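Hypothetical protein PA1234 (PDB 1Z6N) is of unknown function but has a thioredoxin-like fold, binds a magnesium ion and may act in thiol-disulfide chemistry. Local coordinates at residues 70-75 with 129-134. Sequence-based numbering, arbitrary orientation.
Sequences QINLAA and ERPQAV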
loop_
_atom_site.group_PDB
_atom_site.type_symbol
_atom_site.label_atom_id
_atom_site.label_comp_id
_atom_site.label_asym_id
_atom_site.label_seq_id
_atom_site.Cartn_x
_atom_site.Cartn_y
_atom_site.Cartn_z
ATOM N N GLN A 70 -0.375 8.977 0.916
ATOM C CA GLN A 70 -1.346 9.258 1.980
ATOM C C GLN A 70 -2.635 8.453 1.790
ATOM O O GLN A 70 -3.159 7.852 2.732
ATOM C CB GLN A 70 -1.668 10.753 2.050
ATOM C CG GLN A 70 -0.461 11.620 2.373
ATOM C CD GLN A 70 -0.673 13.061 1.982
ATOM O OE1 GLN A 70 -1.767 13.446 1.529
ATOM N NE2 GLN A 70 0.366 13.875 2.147
ATOM N N ILE A 71 -3.127 8.449 0.555
ATOM C CA ILE A 71 -4.373 7.761 0.194
ATOM C C ILE A 71 -4.216 6.258 0.305
ATOM O O ILE A 71 -4.906 5.607 1.076
ATOM C CB ILE A 71 -4.806 8.141 -1.226
ATOM C CG1 ILE A 71 -5.183 9.631 -1.273
ATOM C CG2 ILE A 71 -5.987 7.277 -1.691
ATOM C CD1 ILE A 71 -5.218 10.238 -2.678
ATOM N N ASN A 72 -3.314 5.680 -0.493
ATOM C CA ASN A 72 -3.334 4.234 -0.598
ATOM C C ASN A 72 -2.746 3.536 0.606
ATOM O O ASN A 72 -3.149 2.423 0.929
ATOM C CB ASN A 72 -2.669 3.784 -1.889
ATOM C CG ASN A 72 -3.380 4.325 -3.100
ATOM O OD1 ASN A 72 -4.544 4.006 -3.342
ATOM N ND2 ASN A 72 -2.693 5.188 -3.849
ATOM N N LEU A 73 -1.797 4.183 1.280
ATOM C CA LEU A 73 -1.243 3.562 2.470
ATOM C C LEU A 73 -2.193 3.668 3.664
ATOM O O LEU A 73 -2.220 2.754 4.487
ATOM C CB LEU A 73 0.155 4.091 2.788
ATOM C CG LEU A 73 1.162 3.840 1.658
ATOM C CD1 LEU A 73 2.552 4.361 2.078
ATOM C CD2 LEU A 73 1.226 2.360 1.277
ATOM N N ALA A 74 -3.000 4.733 3.731
ATOM C CA ALA A 74 -4.073 4.750 4.745
ATOM C C ALA A 74 -4.990 3.531 4.553
ATOM O O ALA A 74 -5.403 2.883 5.522
ATOM C CB ALA A 74 -4.871 6.051 4.687
ATOM N N ALA A 75 -5.300 3.220 3.296
ATOM C CA ALA A 75 -6.186 2.077 2.996
ATOM C C ALA A 75 -5.524 0.748 3.352
ATOM O O ALA A 75 -6.152 -0.119 3.978
ATOM C CB ALA A 75 -6.621 2.098 1.527
ATOM N N GLU A 129 1.598 3.059 -7.419
ATOM C CA GLU A 129 1.062 4.422 -7.407
ATOM C C GLU A 129 -0.438 4.570 -7.110
ATOM O O GLU A 129 -0.807 5.249 -6.146
ATOM C CB GLU A 129 1.447 5.193 -8.679
ATOM C CG GLU A 129 1.378 6.709 -8.511
ATOM C CD GLU A 129 1.974 7.483 -9.680
ATOM O OE1 GLU A 129 1.743 7.089 -10.836
ATOM O OE2 GLU A 129 2.672 8.486 -9.438
ATOM N N ARG A 130 -1.284 3.958 -7.945
ATOM C CA ARG A 130 -2.727 4.122 -7.841
ATOM C C ARG A 130 -3.421 2.805 -8.165
ATOM O O ARG A 130 -2.851 1.992 -8.894
ATOM C CB ARG A 130 -3.204 5.204 -8.814
ATOM C CG ARG A 130 -2.697 6.555 -8.417
ATOM C CD ARG A 130 -3.022 7.618 -9.442
ATOM N NE ARG A 130 -2.270 8.812 -9.083
ATOM C CZ ARG A 130 -1.652 9.627 -9.931
ATOM N NH1 ARG A 130 -1.700 9.411 -11.246
ATOM N NH2 ARG A 130 -0.975 10.665 -9.453
ATOM N N PRO A 131 -4.641 2.589 -7.621
ATOM C CA PRO A 131 -5.376 1.365 -7.964
ATOM C C PRO A 131 -5.693 1.263 -9.451
ATOM O O PRO A 131 -5.812 2.277 -10.142
ATOM C CB PRO A 131 -6.664 1.449 -7.129
ATOM C CG PRO A 131 -6.373 2.470 -6.054
ATOM C CD PRO A 131 -5.366 3.421 -6.636
ATOM N N GLN A 132 -5.856 0.030 -9.917
ATOM C CA GLN A 132 -6.149 -0.234 -11.328
ATOM C C GLN A 132 -7.390 0.526 -11.815
ATOM O O GLN A 132 -7.440 0.984 -12.968
ATOM C CB GLN A 132 -6.309 -1.744 -11.579
ATOM C CG GLN A 132 -6.329 -2.124 -13.078
ATOM C CD GLN A 132 -5.042 -1.697 -13.765
ATOM O OE1 GLN A 132 -3.944 -2.094 -13.357
ATOM N NE2 GLN A 132 -5.172 -0.886 -14.810
ATOM N N ALA A 133 -8.404 0.649 -10.957
ATOM C CA ALA A 133 -9.651 1.323 -11.366
ATOM C C ALA A 133 -9.405 2.811 -11.612
ATOM O O ALA A 133 -10.073 3.430 -12.442
ATOM C CB ALA A 133 -10.769 1.128 -10.328
ATOM N N VAL A 134 -8.418 3.362 -10.900
ATOM C CA VAL A 134 -8.025 4.766 -11.076
ATOM C C VAL A 134 -7.185 4.936 -12.343
ATOM O O VAL A 134 -7.435 5.837 -13.137
ATOM C CB VAL A 134 -7.318 5.331 -9.834
ATOM C CG1 VAL A 134 -6.920 6.779 -10.076
ATOM C CG2 VAL A 134 -8.256 5.241 -8.643
#
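Asn-72 reaches from helix 67-82 to the loop at 129-131, and its amide carries the whole contact. The polar approach is at the nitrogen end. Asn-72 ND2 lies 3.0 Å from Glu-129 O, but the angle is too poor for a hydrogen bond. ND2 instead bonds to Tyr-145 OH, and weakly to Asp-68 O one turn back in its own helix. Chi1 of -61° sets CG beside the backbone N and anti to the carbonyl carbon, and the amide then extends toward the loop. At the oxygen end the contact is a plain van der Waals touch. Asn-72 OD1 sits against the ring of Pro-131, 3.4 Å from Pro-131 CD and 3.6 Å from Pro-131 CG. In this thioredoxin-like fold, helix 67-82 follows strand 56-61 and has a CxxC pattern at its start. The loop leaves edge strand 123-128, and Pro-131 is the N-cap residue of helix 132-137. Tyr-145 of helix 139-146 also touches Arg-130 and Pro-131. Charged groups join in from both sides. The carboxylate carbon of Glu-129 sits over one face of the Arg-130 guanidinium, with Glu-129 CD 4.2 Å above the plane. Arg-130 NE makes a salt bridge to Asp-68 OD1, near the start of helix 67-82.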